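PDB 4K70: UL37 from Suid herpesvirus 1, which is an inner tegument protein with a probably essential role in controlling viral trafficking, represented here by its N-terminal half. Local coordinates for residues L196-R199 against Q200-N203; L216-D220 against E221-D225; H271-A274 against Y275-E278; V242-A245 against A246-P249. One frame throughout, in Å; residues are numbered along the deposited sequence. Where two conformers were deposited one is given.

The four contacts illustrate how local side-chain chemistry follows position in a largely helical chain. Contacts 1 and 2 lie near the ends of consecutive helices, 191-201 and 208-223. Contact 1 is buried and contact 2 partly so; they meet where Ile218 packs on Ala197, Val198 and Met201. Contacts 3 and 4 are surface turns in loops, about 17 Å apart between centres and not touching. Contact 3 is tied to contact 2 by the salt bridge between Asp220 and Arg277. Helical backbone bonds with apolar packing dominate the first two; in the two turns, an aspartate carboxylate bonds to a backbone N-H two residues further on.

Contact 1: L196-R199 against Q200-N203; sequences LAVR and QMQN. With NA (sodium ion), chain T.
At the C-terminal end of helix 191-201, Val198 and Gln202, the residue just past it, lie side by side and point the same way. Val198 places CG1 anti to its backbone N (chi1 178°), where the methyl sits over the flat amide of Gln202, with Val198 CG1 3.6 Å from Gln202 CD and nearly as close to OE1 and NE2. The extended chain of Gln202 carries that amide on to Gln234 of helix 229-240, whose OE1 is hydrogen-bonded to Gln202 NE2.

The backbone is that of an alpha-helix reaching its end. Met201 N donates to Ala197 O at 2.9 Å, in the carbonyl plane and at 166°, while Gln202 N reaches Val198 O at 3.0 Å along a more bent path (140°). Gln202 is the first residue to leave helical backbone angles.

Met201 CE comes to 4.3 Å from Val198 CG1, and both side chains touch helix 208-223, where Val198 meets Ile218 and Met201 meets Ala215. The chain of Gln200 bends at chi2 and ends at a sodium ion, which lies 3.3 Å from Gln200 CD and 2.5 Å from water 1. Arg199 and Val153 form a second sodium site.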
loop_
_atom_site.group_PDB
_atom_site.type_symbol
_atom_site.label_atom_id
_atom_site.label_comp_id
_atom_site.label_asym_id
_atom_site.label_seq_id
_atom_site.Cartn_x
_atom_site.Cartn_y
_atom_site.Cartn_z
ATOM N N LEU A 196 13.986 -5.441 8.298
ATOM C CA LEU A 196 14.368 -4.860 9.591
ATOM C C LEU A 196 14.696 -5.929 10.634
ATOM O O LEU A 196 15.662 -5.785 11.381
ATOM C CB LEU A 196 13.287 -3.908 10.100
ATOM C CG LEU A 196 13.168 -2.610 9.288
ATOM C CD1 LEU A 196 11.905 -1.828 9.625
ATOM C CD2 LEU A 196 14.409 -1.750 9.463
ATOM N N ALA A 197 13.907 -7.005 10.688
ATOM C CA ALA A 197 14.186 -8.056 11.662
ATOM C C ALA A 197 15.479 -8.802 11.329
ATOM O O ALA A 197 16.253 -9.171 12.218
ATOM C CB ALA A 197 13.004 -9.031 11.780
ATOM N N VAL A 198 15.701 -9.041 10.039
ATOM C CA VAL A 198 16.936 -9.673 9.588
ATOM C C VAL A 198 18.154 -8.869 10.017
ATOM O O VAL A 198 19.143 -9.434 10.476
ATOM C CB VAL A 198 16.953 -9.891 8.055
ATOM C CG1 VAL A 198 18.279 -10.505 7.614
ATOM C CG2 VAL A 198 15.799 -10.784 7.641
ATOM N N ARG A 199 18.087 -7.549 9.884
ATOM C CA ARG A 199 19.206 -6.729 10.318
ATOM C C ARG A 199 19.556 -6.929 11.789
ATOM O O ARG A 199 20.735 -6.942 12.146
ATOM C CB ARG A 199 18.968 -5.259 9.995
ATOM C CG ARG A 199 19.087 -5.014 8.511
ATOM C CD ARG A 199 19.382 -3.575 8.158
ATOM N NE ARG A 199 19.669 -3.479 6.728
ATOM C CZ ARG A 199 19.788 -2.336 6.059
ATOM N NH1 ARG A 199 19.641 -1.178 6.693
ATOM N NH2 ARG A 199 20.049 -2.353 4.755
ATOM N N GLN A 200 18.542 -7.103 12.637
ATOM C CA GLN A 200 18.775 -7.348 14.065
ATOM C C GLN A 200 19.331 -8.747 14.306
ATOM O O GLN A 200 20.228 -8.934 15.122
ATOM C CB GLN A 200 17.483 -7.169 14.868
ATOM C CG GLN A 200 16.916 -5.752 14.833
ATOM C CD GLN A 200 17.879 -4.733 15.403
ATOM O OE1 GLN A 200 18.941 -4.480 14.839
ATOM N NE2 GLN A 200 17.515 -4.147 16.535
ATOM N N MET A 201 18.780 -9.735 13.610
ATOM C CA MET A 201 19.285 -11.096 13.724
ATOM C C MET A 201 20.772 -11.175 13.360
ATOM O O MET A 201 21.520 -11.969 13.924
ATOM C CB MET A 201 18.484 -12.041 12.837
ATOM C CG MET A 201 18.978 -13.478 12.859
ATOM S SD MET A 201 17.972 -14.582 11.836
ATOM C CE MET A 201 18.353 -14.006 10.176
ATOM N N GLN A 202 21.192 -10.341 12.419
ATOM C CA GLN A 202 22.561 -10.376 11.908
ATOM C C GLN A 202 23.433 -9.292 12.535
ATOM O O GLN A 202 24.559 -9.045 12.090
ATOM C CB GLN A 202 22.542 -10.254 10.380
ATOM C CG GLN A 202 21.767 -11.395 9.749
ATOM C CD GLN A 202 21.686 -11.349 8.230
ATOM O OE1 GLN A 202 21.892 -10.311 7.600
ATOM N NE2 GLN A 202 21.358 -12.488 7.637
ATOM N N ASN A 203 22.903 -8.652 13.573
ATOM C CA ASN A 203 23.608 -7.575 14.245
ATOM C C ASN A 203 24.559 -8.113 15.322
ATOM O O ASN A 203 24.129 -8.491 16.422
ATOM C CB ASN A 203 22.603 -6.584 14.833
ATOM C CG ASN A 203 23.267 -5.359 15.420
ATOM O OD1 ASN A 203 24.477 -5.342 15.640
ATOM N ND2 ASN A 203 22.474 -4.329 15.696
HETATM NA NA NA T . 18.131 -4.507 18.650
HETATM O O HOH W 1 18.682 -2.480 19.953
#

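Contact 2: L216-D220 against E221-D225; sequences LTIAD and EFFHD
The carbonyl oxygen of Ala219 is gripped by two successive backbone N-H groups near the end of helix 208-223. Phe223 N donates to Ala219 O at 3.1 Å from above the carbonyl plane, and His224 N lies 2.8 Å from Ala219 O in a weak, strongly bent bond of 122°. One residue earlier the bond is an ordinary i to i+4 one, Phe222 N to Ile218 O at 2.9 Å.

Ile218 and Phe223 run side by side. CG2 of Ile218, anti to its backbone N, meets the ring at Phe223 CE1, 3.7 Å away. Ile218 O lies in the plane of the same ring, at its edge, 3.6 Å from Phe223 CD1. The His224 ring, by contrast, presents a face: Asp220 O stands over its centre, 3.7 Å from His224 NE2.

The carboxylates look outward to other elements. Asp220 forms salt bridges with Arg264 and Arg277; in the conformer given, Glu221 pairs with Arg347 and accepts from Arg348 N. Ile218 packs on helix 191-201 and Phe223 on helix 144-149. Positive phi at His224 turns the chain away, and the doubled grip on Ala219 O, one of its two bonds weak, is typical of a wider pi-type turn near the C-terminal end of an alpha-helix.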
loop_
_atom_site.group_PDB
_atom_site.type_symbol
_atom_site.label_atom_id
_atom_site.label_comp_id
_atom_site.label_asym_id
_atom_site.label_seq_id
_atom_site.Cartn_x
_atom_site.Cartn_y
_atom_site.Cartn_z
ATOM N N LEU A 216 13.355 -16.169 15.553
ATOM C CA LEU A 216 12.060 -16.800 15.761
ATOM C C LEU A 216 10.922 -15.925 15.275
ATOM O O LEU A 216 9.980 -16.426 14.662
ATOM C CB LEU A 216 11.850 -17.182 17.224
ATOM C CG LEU A 216 12.801 -18.271 17.724
ATOM C CD1 LEU A 216 12.445 -18.698 19.160
ATOM C CD2 LEU A 216 12.767 -19.453 16.769
ATOM N N THR A 217 10.990 -14.622 15.533
ATOM C CA THR A 217 9.951 -13.736 14.997
ATOM C C THR A 217 9.899 -13.816 13.463
ATOM O O THR A 217 8.822 -13.762 12.861
ATOM C CB THR A 217 10.102 -12.258 15.449
ATOM O OG1 THR A 217 11.228 -11.652 14.792
ATOM C CG2 THR A 217 10.244 -12.145 16.981
ATOM N N ILE A 218 11.062 -13.958 12.838
ATOM C CA ILE A 218 11.130 -14.023 11.380
ATOM C C ILE A 218 10.539 -15.349 10.887
ATOM O O ILE A 218 9.754 -15.384 9.932
ATOM C CB ILE A 218 12.573 -13.875 10.874
ATOM C CG1 ILE A 218 13.086 -12.458 11.152
ATOM C CG2 ILE A 218 12.652 -14.175 9.369
ATOM C CD1 ILE A 218 14.603 -12.325 11.068
ATOM N N ALA A 219 10.914 -16.437 11.542
ATOM C CA ALA A 219 10.387 -17.747 11.170
ATOM C C ALA A 219 8.867 -17.726 11.260
ATOM O O ALA A 219 8.177 -18.197 10.355
ATOM C CB ALA A 219 10.977 -18.836 12.056
ATOM N N ASP A 220 8.351 -17.125 12.334
ATOM C CA ASP A 220 6.909 -17.119 12.608
ATOM C C ASP A 220 6.074 -16.155 11.749
ATOM O O ASP A 220 4.954 -16.475 11.372
ATOM C CB ASP A 220 6.641 -16.855 14.100
ATOM C CG ASP A 220 7.067 -18.017 14.975
ATOM O OD1 ASP A 220 7.415 -19.077 14.406
ATOM O OD2 ASP A 220 7.048 -17.882 16.216
ATOM N N GLU A 221 6.608 -14.975 11.454
ATOM C CA GLU A 221 5.879 -13.958 10.701
ATOM C C GLU A 221 5.996 -14.184 9.200
ATOM O O GLU A 221 5.082 -13.884 8.441
ATOM C CB GLU A 221 6.418 -12.555 11.022
ATOM C CG GLU A 221 6.420 -12.169 12.507
ATOM C CD GLU A 221 5.164 -11.433 12.938
ATOM O OE1 GLU A 221 4.156 -11.491 12.197
ATOM O OE2 GLU A 221 5.187 -10.797 14.018
ATOM N N PHE A 222 7.139 -14.706 8.771
ATOM C CA PHE A 222 7.427 -14.732 7.338
ATOM C C PHE A 222 7.677 -16.081 6.679
ATOM O O PHE A 222 7.673 -16.171 5.449
ATOM C CB PHE A 222 8.593 -13.790 7.043
ATOM C CG PHE A 222 8.317 -12.363 7.423
ATOM C CD1 PHE A 222 7.529 -11.561 6.613
ATOM C CD2 PHE A 222 8.834 -11.824 8.595
ATOM C CE1 PHE A 222 7.265 -10.255 6.959
ATOM C CE2 PHE A 222 8.574 -10.509 8.939
ATOM C CZ PHE A 222 7.792 -9.729 8.121
ATOM N N PHE A 223 7.905 -17.127 7.465
ATOM C CA PHE A 223 8.235 -18.410 6.853
ATOM C C PHE A 223 7.298 -19.536 7.238
ATOM O O PHE A 223 7.172 -20.512 6.499
ATOM C CB PHE A 223 9.698 -18.789 7.115
ATOM C CG PHE A 223 10.679 -17.928 6.370
ATOM C CD1 PHE A 223 11.109 -16.724 6.911
ATOM C CD2 PHE A 223 11.156 -18.310 5.117
ATOM C CE1 PHE A 223 12.004 -15.919 6.226
ATOM C CE2 PHE A 223 12.054 -17.515 4.425
ATOM C CZ PHE A 223 12.484 -16.315 4.978
ATOM N N HIS A 224 6.617 -19.376 8.366
ATOM C CA HIS A 224 5.744 -20.404 8.932
ATOM C C HIS A 224 6.379 -21.786 8.870
ATOM O O HIS A 224 7.280 -22.094 9.654
ATOM C CB HIS A 224 4.372 -20.406 8.254
ATOM C CG HIS A 224 3.574 -19.160 8.505
ATOM N ND1 HIS A 224 2.534 -19.111 9.411
ATOM C CD2 HIS A 224 3.663 -17.921 7.969
ATOM C CE1 HIS A 224 2.016 -17.895 9.418
ATOM N NE2 HIS A 224 2.685 -17.152 8.552
ATOM N N ASP A 225 5.927 -22.606 7.927
ATOM C CA ASP A 225 6.406 -23.985 7.835
ATOM C C ASP A 225 7.440 -24.189 6.734
ATOM O O ASP A 225 7.986 -25.279 6.580
ATOM C CB ASP A 225 5.240 -24.953 7.638
ATOM C CG ASP A 225 4.526 -25.272 8.938
ATOM O OD1 ASP A 225 5.195 -25.313 9.993
ATOM O OD2 ASP A 225 3.294 -25.480 8.904
#

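Contact 3: H271-A274 against Y275-E278; sequences HGDA and YVRE
The chain turns back at Asp273 to Val276, where Val276 N donates to Asp273 O at 3.2 Å and closes a type I beta turn. The N-H comes from above the carbonyl plane. Gly272, with positive phi, is the first residue to leave the helical backbone of helix 260-271 and leads directly into this turn.

The Asp273 side chain adds a second bond. Its CG lies anti to the backbone N, and Asp273 OD1 accepts from Tyr275 N at 3.2 Å along an almost straight N-H path (169°), though from above the carboxylate plane. The carboxylate and the phenol ring of Tyr275 are turned 75° from each other. The other oxygen, OD2, has its own partner in a salt bridge with Arg232 of helix 229-240, which together with the backbone bond holds the carboxylate at both ends.

Val276 divides its two methyls between two neighbours. Val276 CG1 sits over one face of the imidazole, 4.1 Å from the centroid of the His271 ring and offset toward its rim, a CH-pi contact; the ring's ND1 is itself bonded to Ala267 O. Val276 CG2 presses against Asp273 CB at 3.5 Å. The two central residues of the turn face the helices: Tyr275 OH is hydrogen-bonded to Asn228 N, and Ala274 rests on Leu216 and Phe235. A type I beta turn whose first residue also makes an Asx turn thus follows the helix end.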
loop_
_atom_site.group_PDB
_atom_site.type_symbol
_atom_site.label_atom_id
_atom_site.label_comp_id
_atom_site.label_asym_id
_atom_site.label_seq_id
_atom_site.Cartn_x
_atom_site.Cartn_y
_atom_site.Cartn_z
ATOM N N HIS A 271 15.917 -27.666 20.834
ATOM C CA HIS A 271 16.290 -28.441 19.656
ATOM C C HIS A 271 17.315 -27.753 18.772
ATOM O O HIS A 271 17.821 -28.353 17.826
ATOM C CB HIS A 271 15.050 -28.785 18.827
ATOM C CG HIS A 271 14.206 -29.858 19.433
ATOM N ND1 HIS A 271 13.325 -29.620 20.467
ATOM C CD2 HIS A 271 14.122 -31.183 19.168
ATOM C CE1 HIS A 271 12.728 -30.750 20.806
ATOM N NE2 HIS A 271 13.194 -31.712 20.033
ATOM N N GLY A 272 17.621 -26.493 19.073
ATOM C CA GLY A 272 18.482 -25.700 18.212
ATOM C C GLY A 272 17.895 -25.559 16.818
ATOM O O GLY A 272 18.625 -25.400 15.838
ATOM N N ASP A 273 16.569 -25.600 16.732
ATOM C CA ASP A 273 15.873 -25.621 15.450
ATOM C C ASP A 273 14.695 -24.663 15.470
ATOM O O ASP A 273 13.739 -24.886 16.201
ATOM C CB ASP A 273 15.362 -27.039 15.166
ATOM C CG ASP A 273 14.825 -27.201 13.752
ATOM O OD1 ASP A 273 14.666 -26.184 13.040
ATOM O OD2 ASP A 273 14.551 -28.356 13.355
ATOM N N ALA A 274 14.752 -23.615 14.650
ATOM C CA ALA A 274 13.725 -22.575 14.674
ATOM C C ALA A 274 12.328 -23.066 14.276
ATOM O O ALA A 274 11.326 -22.428 14.610
ATOM C CB ALA A 274 14.144 -21.384 13.805
ATOM N N TYR A 275 12.256 -24.192 13.569
ATOM C CA TYR A 275 10.977 -24.687 13.053
ATOM C C TYR A 275 10.281 -25.696 13.961
ATOM O O TYR A 275 9.162 -26.133 13.681
ATOM C CB TYR A 275 11.149 -25.244 11.637
ATOM C CG TYR A 275 11.479 -24.162 10.646
ATOM C CD1 TYR A 275 10.473 -23.388 10.078
ATOM C CD2 TYR A 275 12.793 -23.888 10.294
ATOM C CE1 TYR A 275 10.764 -22.383 9.171
ATOM C CE2 TYR A 275 13.094 -22.881 9.386
ATOM C CZ TYR A 275 12.073 -22.133 8.830
ATOM O OH TYR A 275 12.353 -21.137 7.927
ATOM N N VAL A 276 10.948 -26.061 15.049
ATOM C CA VAL A 276 10.329 -26.836 16.110
ATOM C C VAL A 276 9.570 -25.874 17.020
ATOM O O VAL A 276 10.153 -24.928 17.563
ATOM C CB VAL A 276 11.381 -27.587 16.936
ATOM C CG1 VAL A 276 10.710 -28.426 18.011
ATOM C CG2 VAL A 276 12.228 -28.457 16.037
ATOM N N ARG A 277 8.272 -26.111 17.179
ATOM C CA ARG A 277 7.408 -25.178 17.890
ATOM C C ARG A 277 6.625 -25.835 19.021
ATOM O O ARG A 277 5.896 -25.153 19.739
ATOM C CB ARG A 277 6.434 -24.506 16.913
ATOM C CG ARG A 277 7.090 -23.589 15.891
ATOM C CD ARG A 277 6.039 -22.754 15.157
ATOM N NE ARG A 277 6.631 -21.752 14.274
ATOM C CZ ARG A 277 7.003 -21.990 13.020
ATOM N NH1 ARG A 277 6.853 -23.205 12.505
ATOM N NH2 ARG A 277 7.533 -21.022 12.283
ATOM N N GLU A 278 6.782 -27.147 19.186
ATOM C CA GLU A 278 6.022 -27.884 20.194
ATOM C C GLU A 278 6.890 -28.813 21.021
ATOM O O GLU A 278 7.949 -29.253 20.580
ATOM C CB GLU A 278 4.919 -28.709 19.531
ATOM C CG GLU A 278 4.108 -27.940 18.509
ATOM C CD GLU A 278 3.519 -28.843 17.447
ATOM O OE1 GLU A 278 2.896 -29.865 17.820
ATOM O OE2 GLU A 278 3.693 -28.532 16.242
#

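Contact 4: V242-A245 against A246-P249; sequences VDEA and ALVP
Asp243 and Ala246 are joined by the shorter of the two backbone hydrogen bonds between 242-245 and 246-249: Ala246 N donates to Asp243 O at 2.9 Å. The next bond, Leu247 N to Glu244 O at 3.3 Å, repeats the same spacing of three residues. Both N-H groups approach well above the plane of the carbonyl they meet.

Among side chains the chief polar bond is made within the first segment. Asp243 turns its carboxylate back over the start of the coil (chi1 -167°), and Asp243 OD1 accepts from Ala245 N at 3.0 Å and 160°, again from above the carboxylate plane. The two oxygens of Asp243 that face the coil, OD1 and O, therefore receive consecutive N-H groups.

Van der Waals contacts across the turn are few. The chain of Glu244 bends at chi2 (-85°) and crosses Leu247 at a slant, leaving Glu244 OE1 3.9 Å from Leu247 CD1; Glu244 OE1 also has Arg286 in a long and weak ion pair. The methyl of the buried Ala246 lies 3.3 Å from Asp243 O and packs on Leu297.

Water 2 donates to Ala245 O at 3.1 Å; its very short approach to Leu247 O is doubtful. Ala245 O also accepts from Arg289 NH1. On the loop between helices 229-240 and 260-271, this is a short 3-10 turn opened by an Asx turn at Asp243.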
loop_
_atom_site.group_PDB
_atom_site.type_symbol
_atom_site.label_atom_id
_atom_site.label_comp_id
_atom_site.label_asym_id
_atom_site.label_seq_id
_atom_site.Cartn_x
_atom_site.Cartn_y
_atom_site.Cartn_z
ATOM N N VAL A 242 23.527 -18.762 23.601
ATOM C CA VAL A 242 22.689 -18.139 24.614
ATOM C C VAL A 242 23.245 -18.319 26.016
ATOM O O VAL A 242 23.647 -19.417 26.397
ATOM C CB VAL A 242 21.263 -18.682 24.571
ATOM C CG1 VAL A 242 20.510 -18.293 25.836
ATOM C CG2 VAL A 242 20.553 -18.164 23.337
ATOM N N ASP A 243 23.273 -17.221 26.768
ATOM C CA ASP A 243 23.685 -17.236 28.166
ATOM C C ASP A 243 22.759 -18.140 28.977
ATOM O O ASP A 243 21.562 -17.868 29.091
ATOM C CB ASP A 243 23.652 -15.808 28.720
ATOM C CG ASP A 243 24.357 -15.677 30.058
ATOM O OD1 ASP A 243 24.519 -16.701 30.753
ATOM O OD2 ASP A 243 24.746 -14.541 30.413
ATOM N N GLU A 244 23.311 -19.216 29.534
ATOM C CA GLU A 244 22.510 -20.189 30.289
ATOM C C GLU A 244 21.859 -19.595 31.546
ATOM O O GLU A 244 20.914 -20.162 32.091
ATOM C CB GLU A 244 23.361 -21.406 30.669
ATOM C CG GLU A 244 23.919 -22.189 29.478
ATOM C CD GLU A 244 22.941 -23.225 28.939
ATOM O OE1 GLU A 244 22.072 -23.696 29.713
ATOM O OE2 GLU A 244 23.046 -23.571 27.740
ATOM N N ALA A 245 22.373 -18.457 31.995
ATOM C CA ALA A 245 21.774 -17.725 33.110
ATOM C C ALA A 245 20.374 -17.202 32.769
ATOM O O ALA A 245 19.598 -16.862 33.657
ATOM C CB ALA A 245 22.670 -16.581 33.527
ATOM N N ALA A 246 20.050 -17.138 31.483
ATOM C CA ALA A 246 18.770 -16.586 31.064
ATOM C C ALA A 246 17.646 -17.605 31.185
ATOM O O ALA A 246 16.476 -17.251 31.068
ATOM C CB ALA A 246 18.857 -16.037 29.631
ATOM N N LEU A 247 18.007 -18.866 31.418
ATOM C CA LEU A 247 17.037 -19.949 31.487
ATOM C C LEU A 247 16.676 -20.310 32.928
ATOM O O LEU A 247 17.521 -20.273 33.818
ATOM C CB LEU A 247 17.580 -21.197 30.785
ATOM C CG LEU A 247 17.684 -21.264 29.260
ATOM C CD1 LEU A 247 18.432 -22.523 28.881
ATOM C CD2 LEU A 247 16.302 -21.261 28.623
ATOM N N VAL A 248 15.418 -20.672 33.146
ATOM C CA VAL A 248 14.973 -21.117 34.468
ATOM C C VAL A 248 15.450 -22.550 34.728
ATOM O O VAL A 248 15.169 -23.460 33.942
ATOM C CB VAL A 248 13.424 -21.049 34.613
ATOM C CG1 VAL A 248 12.969 -21.705 35.925
ATOM C CG2 VAL A 248 12.933 -19.610 34.535
ATOM N N PRO A 249 16.188 -22.750 35.829
ATOM C CA PRO A 249 16.643 -24.079 36.268
ATOM C C PRO A 249 15.527 -25.131 36.294
ATOM O O PRO A 249 14.413 -24.848 36.748
ATOM C CB PRO A 249 17.156 -23.826 37.690
ATOM C CG PRO A 249 16.744 -22.387 38.028
ATOM C CD PRO A 249 16.648 -21.681 36.729
HETATM O O HOH W 2 19.017 -19.333 35.462
#